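Local coordinates for protein glutaredoxin (PDB 5CAX) that reduces protein disulfides with coenzyme M as a glutaredoxin-like enzyme of a methanogenic archaeon, and probably serves in electron transfer, at residues Arg69-Pro72 with Ser73-Pro77; Glu56-Glu59 with Lys60-Ile64. All blocks are in the same frame, centred on the assembly; numbering follows the deposited sequence.

Interaction 1: Arg69-Pro72 with Ser73-Pro77; sequences RFNP and SVSFP. With CD (cadmium ion), chain G.
The carboxamide of Asn71 reaches across the turn that follows it and meets the backbone and side chain of Ser73 and Ser75. Its ND2 donates to Ser75 OG over 3.3 Å in a bond that is nearly straight (165°), and Ser75 OG lies almost in the plane of the Asn71 amide. The stronger partner of ND2 is Thr78 OG1, which also bonds Ser75 O. On the other branch, OD1 accepts a weak, bent bond from Ser73 N at 3.3 Å and also borders Ser73 CB. The group gets there because CG stands anti to the backbone N (chi1 -178°), which sets the amide beside its own carbonyl carbon, on the side where Ser73 and Ser75 follow. Inside the same turn Val74 N donates to Asn71 O at 2.7 Å, and Val74 CG2 lies 3.4 Å from Pro72 O. This is a type I beta turn, Asn71 to Val74, with Pro72 and Ser73 at its two central positions; it follows helix 57-70 and leads into the segment before strand 78-81. That segment carries the cis-proline of the thioredoxin fold: the peptide bond before Pro77 is cis, and Phe76 O binds the cadmium ion at 2.6 Å, a site that Cys30 SG shares. Val88 of strand 85-88 touches both Asn71 and Ser75. With an alanine here in place of Asn71, Ser75 OG and Thr78 OG1 would probably lose the amide donor they share, and the approach to the cis-proline is likely to be freer to shift. Farther along, the ring of Phe76 packs on Val67 of the preceding helix and on Cys33.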
loop_
_atom_site.group_PDB
_atom_site.type_symbol
_atom_site.label_atom_id
_atom_site.label_comp_id
_atom_site.label_asym_id
_atom_site.label_seq_id
_atom_site.Cartn_x
_atom_site.Cartn_y
_atom_site.Cartn_z
ATOM N N ARG A 69 7.617 4.415 -9.668
ATOM C CA ARG A 69 9.027 4.391 -9.257
ATOM C C ARG A 69 9.404 3.011 -8.700
ATOM O O ARG A 69 10.545 2.581 -8.817
ATOM C CB ARG A 69 9.331 5.469 -8.200
ATOM C CG ARG A 69 9.313 6.900 -8.730
ATOM C CD ARG A 69 9.519 7.950 -7.632
ATOM N NE ARG A 69 10.903 8.076 -7.192
ATOM C CZ ARG A 69 11.328 7.943 -5.938
ATOM N NH1 ARG A 69 10.477 7.622 -4.962
ATOM N NH2 ARG A 69 12.619 8.129 -5.658
ATOM N N PHE A 70 8.429 2.311 -8.125
ATOM C CA PHE A 70 8.644 0.996 -7.520
ATOM C C PHE A 70 8.016 -0.115 -8.367
ATOM O O PHE A 70 8.391 -1.291 -8.279
ATOM C CB PHE A 70 8.070 1.000 -6.099
ATOM C CG PHE A 70 8.760 1.975 -5.188
ATOM C CD1 PHE A 70 9.737 1.544 -4.307
ATOM C CD2 PHE A 70 8.473 3.330 -5.254
ATOM C CE1 PHE A 70 10.389 2.426 -3.497
ATOM C CE2 PHE A 70 9.132 4.225 -4.444
ATOM C CZ PHE A 70 10.089 3.771 -3.560
ATOM N N ASN A 71 7.057 0.287 -9.193
ATOM C CA ASN A 71 6.310 -0.632 -10.022
ATOM C C ASN A 71 6.043 -0.018 -11.399
ATOM O O ASN A 71 5.041 0.660 -11.587
ATOM C CB ASN A 71 5.008 -1.006 -9.305
ATOM C CG ASN A 71 4.179 -2.001 -10.075
ATOM O OD1 ASN A 71 4.674 -2.670 -11.001
ATOM N ND2 ASN A 71 2.909 -2.120 -9.697
ATOM N N PRO A 72 6.958 -0.218 -12.361
ATOM C CA PRO A 72 6.743 0.359 -13.699
ATOM C C PRO A 72 5.440 -0.108 -14.375
ATOM O O PRO A 72 4.933 0.577 -15.266
ATOM C CB PRO A 72 7.978 -0.104 -14.493
ATOM C CG PRO A 72 8.611 -1.182 -13.676
ATOM C CD PRO A 72 8.272 -0.869 -12.251
ATOM N N SER A 73 4.907 -1.253 -13.957
ATOM C CA SER A 73 3.629 -1.736 -14.471
ATOM C C SER A 73 2.514 -0.839 -14.008
ATOM O O SER A 73 1.455 -0.775 -14.624
ATOM C CB SER A 73 3.360 -3.146 -13.981
ATOM O OG SER A 73 4.426 -3.979 -14.371
ATOM N N VAL A 74 2.781 -0.152 -12.907
ATOM C CA VAL A 74 1.801 0.684 -12.223
ATOM C C VAL A 74 0.531 -0.132 -12.024
ATOM O O VAL A 74 -0.549 0.246 -12.478
ATOM C CB VAL A 74 1.502 2.009 -12.975
ATOM C CG1 VAL A 74 0.860 3.012 -12.020
ATOM C CG2 VAL A 74 2.787 2.604 -13.544
ATOM N N SER A 75 0.676 -1.315 -11.450
ATOM C CA SER A 75 -0.508 -2.110 -11.165
ATOM C C SER A 75 -0.799 -1.979 -9.680
ATOM O O SER A 75 0.074 -1.595 -8.899
ATOM C CB SER A 75 -0.318 -3.582 -11.559
ATOM O OG SER A 75 0.629 -4.203 -10.715
ATOM N N PHE A 76 -2.018 -2.298 -9.277
ATOM C CA PHE A 76 -2.373 -2.180 -7.866
ATOM C C PHE A 76 -2.902 -3.542 -7.443
ATOM O O PHE A 76 -3.605 -4.181 -8.232
ATOM C CB PHE A 76 -3.397 -1.063 -7.644
ATOM C CG PHE A 76 -2.943 0.278 -8.158
ATOM C CD1 PHE A 76 -2.162 1.117 -7.370
ATOM C CD2 PHE A 76 -3.276 0.697 -9.442
ATOM C CE1 PHE A 76 -1.725 2.348 -7.839
ATOM C CE2 PHE A 76 -2.842 1.927 -9.923
ATOM C CZ PHE A 76 -2.066 2.754 -9.117
ATOM N N PRO A 77 -2.597 -3.977 -6.202
ATOM C CA PRO A 77 -1.871 -3.184 -5.192
ATOM C C PRO A 77 -0.328 -3.112 -5.290
ATOM O O PRO A 77 0.387 -4.050 -5.667
ATOM C CB PRO A 77 -2.271 -3.873 -3.887
ATOM C CG PRO A 77 -2.483 -5.333 -4.290
ATOM C CD PRO A 77 -3.038 -5.286 -5.676
HETATM CD CD CD G . -6.143 -4.241 -7.626
#

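Interaction 2: Glu56-Glu59 with Lys60-Ile64; sequences EEEE and KSNAI
Glu57 and Lys60 are brought together by complementary bends: the glutamate sets CG anti to its backbone N (chi1 176°) and then turns at chi2 (55°), while the lysine runs extended through chi2 and is then bent at chi3 (90°). The two chains therefore cross at a slant, and Glu57 OE1 comes to 3.2 Å from Lys60 CE and 3.6 Å from Lys60 NZ. The salt bridge is long, and the carboxylate lies closer to the last methylene than to the ammonium group. Its other oxygen, OE2, borders Ser61 CB at 4.0 Å. The partners are three residues apart, an i to i+3 pair on the first turn of helix 57-70, where the lysine charge probably offsets part of the negative charge of four successive glutamates; such acids near a helix N-terminus are in turn likely to be favoured by the helix dipole. Beneath the side chains the regular i to i+4 ladder begins at the N-cap residue, Glu56, whose O takes Lys60 N at 2.6 Å. Ser61 N and Asn62 N follow on Glu57 O and Glu58 O, and Ala63 N reaches Glu59 O at 2.9 Å. Asn62 swings its amide back over the preceding turn, so that CG sits 3.1 Å from Glu58 O, but neither branch of the amide bonds to that carbonyl. The acidic side chains of this turn lie at the protein surface, whereas Ala63 is buried. Helix 57-70 follows strand 48-51, an outermost strand of the sheet, and the intervening loop covers this face of the helix: Val52 touches both Lys60 and Ala63, and Leu55 adds to the lysine's cover.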
loop_
_atom_site.group_PDB
_atom_site.type_symbol
_atom_site.label_atom_id
_atom_site.label_comp_id
_atom_site.label_asym_id
_atom_site.label_seq_id
_atom_site.Cartn_x
_atom_site.Cartn_y
_atom_site.Cartn_z
ATOM N N GLU A 56 -8.322 13.387 -5.786
ATOM C CA GLU A 56 -8.481 14.450 -6.773
ATOM C C GLU A 56 -7.365 14.358 -7.817
ATOM O O GLU A 56 -6.328 13.751 -7.558
ATOM C CB GLU A 56 -8.503 15.820 -6.093
ATOM C CG GLU A 56 -9.697 16.045 -5.159
ATOM C CD GLU A 56 -11.051 15.874 -5.856
ATOM O OE1 GLU A 56 -11.287 16.507 -6.912
ATOM O OE2 GLU A 56 -11.889 15.101 -5.346
ATOM N N GLU A 57 -7.596 14.927 -9.001
ATOM C CA GLU A 57 -6.777 14.625 -10.178
ATOM C C GLU A 57 -5.288 14.896 -10.031
ATOM O O GLU A 57 -4.470 14.084 -10.458
ATOM C CB GLU A 57 -7.287 15.380 -11.395
ATOM C CG GLU A 57 -6.396 15.177 -12.618
ATOM C CD GLU A 57 -6.192 13.691 -12.964
ATOM O OE1 GLU A 57 -7.104 12.871 -12.711
ATOM O OE2 GLU A 57 -5.112 13.345 -13.495
ATOM N N GLU A 58 -4.918 16.023 -9.436
ATOM C CA GLU A 58 -3.495 16.323 -9.305
ATOM C C GLU A 58 -2.842 15.365 -8.313
ATOM O O GLU A 58 -1.765 14.829 -8.570
ATOM C CB GLU A 58 -3.274 17.763 -8.861
ATOM C CG GLU A 58 -1.810 18.177 -8.880
ATOM C CD GLU A 58 -1.298 18.494 -10.284
ATOM O OE1 GLU A 58 -2.121 18.798 -11.178
ATOM O OE2 GLU A 58 -0.063 18.450 -10.491
ATOM N N GLU A 59 -3.524 15.120 -7.199
ATOM C CA GLU A 59 -3.039 14.182 -6.196
ATOM C C GLU A 59 -3.049 12.757 -6.739
ATOM O O GLU A 59 -2.094 11.995 -6.548
ATOM C CB GLU A 59 -3.898 14.262 -4.929
ATOM C CG GLU A 59 -3.795 15.568 -4.166
ATOM C CD GLU A 59 -4.597 16.693 -4.810
ATOM O OE1 GLU A 59 -5.306 16.438 -5.814
ATOM O OE2 GLU A 59 -4.518 17.838 -4.305
ATOM N N LYS A 60 -4.138 12.396 -7.407
ATOM C CA LYS A 60 -4.240 11.071 -8.011
ATOM C C LYS A 60 -3.092 10.844 -8.989
ATOM O O LYS A 60 -2.568 9.739 -9.097
ATOM C CB LYS A 60 -5.598 10.893 -8.686
ATOM C CG LYS A 60 -5.767 9.569 -9.401
ATOM C CD LYS A 60 -7.133 9.446 -10.036
ATOM C CE LYS A 60 -7.157 9.965 -11.447
ATOM N NZ LYS A 60 -8.426 9.556 -12.101
ATOM N N SER A 61 -2.690 11.908 -9.677
ATOM C CA SER A 61 -1.599 11.842 -10.643
ATOM C C SER A 61 -0.247 11.782 -9.931
ATOM O O SER A 61 0.707 11.211 -10.442
ATOM C CB SER A 61 -1.648 13.037 -11.585
ATOM O OG SER A 61 -0.446 13.134 -12.318
ATOM N N ASN A 62 -0.157 12.404 -8.762
ATOM C CA ASN A 62 1.056 12.303 -7.957
ATOM C C ASN A 62 1.265 10.878 -7.469
ATOM O O ASN A 62 2.342 10.301 -7.631
ATOM C CB ASN A 62 0.991 13.249 -6.759
ATOM C CG ASN A 62 1.033 14.709 -7.160
ATOM O OD1 ASN A 62 1.527 15.056 -8.235
ATOM N ND2 ASN A 62 0.484 15.573 -6.308
ATOM N N ALA A 63 0.203 10.296 -6.921
ATOM C CA ALA A 63 0.244 8.947 -6.357
ATOM C C ALA A 63 0.626 7.917 -7.431
ATOM O O ALA A 63 1.343 6.953 -7.155
ATOM C CB ALA A 63 -1.103 8.601 -5.712
ATOM N N ILE A 64 0.146 8.124 -8.653
ATOM C CA ILE A 64 0.474 7.237 -9.762
ATOM C C ILE A 64 1.978 7.228 -10.069
ATOM O O ILE A 64 2.572 6.163 -10.303
ATOM C CB ILE A 64 -0.294 7.643 -11.034
ATOM C CG1 ILE A 64 -1.763 7.254 -10.915
ATOM C CG2 ILE A 64 0.305 6.982 -12.256
ATOM C CD1 ILE A 64 -1.952 5.820 -10.595
#

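Interactions 1 and 2 occupy the two ends of helix 57-70, their centres 14 Å apart: the acidic first turns open it, and the turn at Asn71 follows its far end. They meet where the chain doubles back along the helix. Phe76 CZ lies 3.4 Å from Ile64 CD1, and Val74 CG1 packs at 4.0 Å from Ile64 O. The loop before strand 78-81 is thus laid against the side of the helix it has just left. Only interaction 1 contributes to the cadmium site, through Phe76; the side chain of Ala63 in interaction 2 is about 14 Å from the ion.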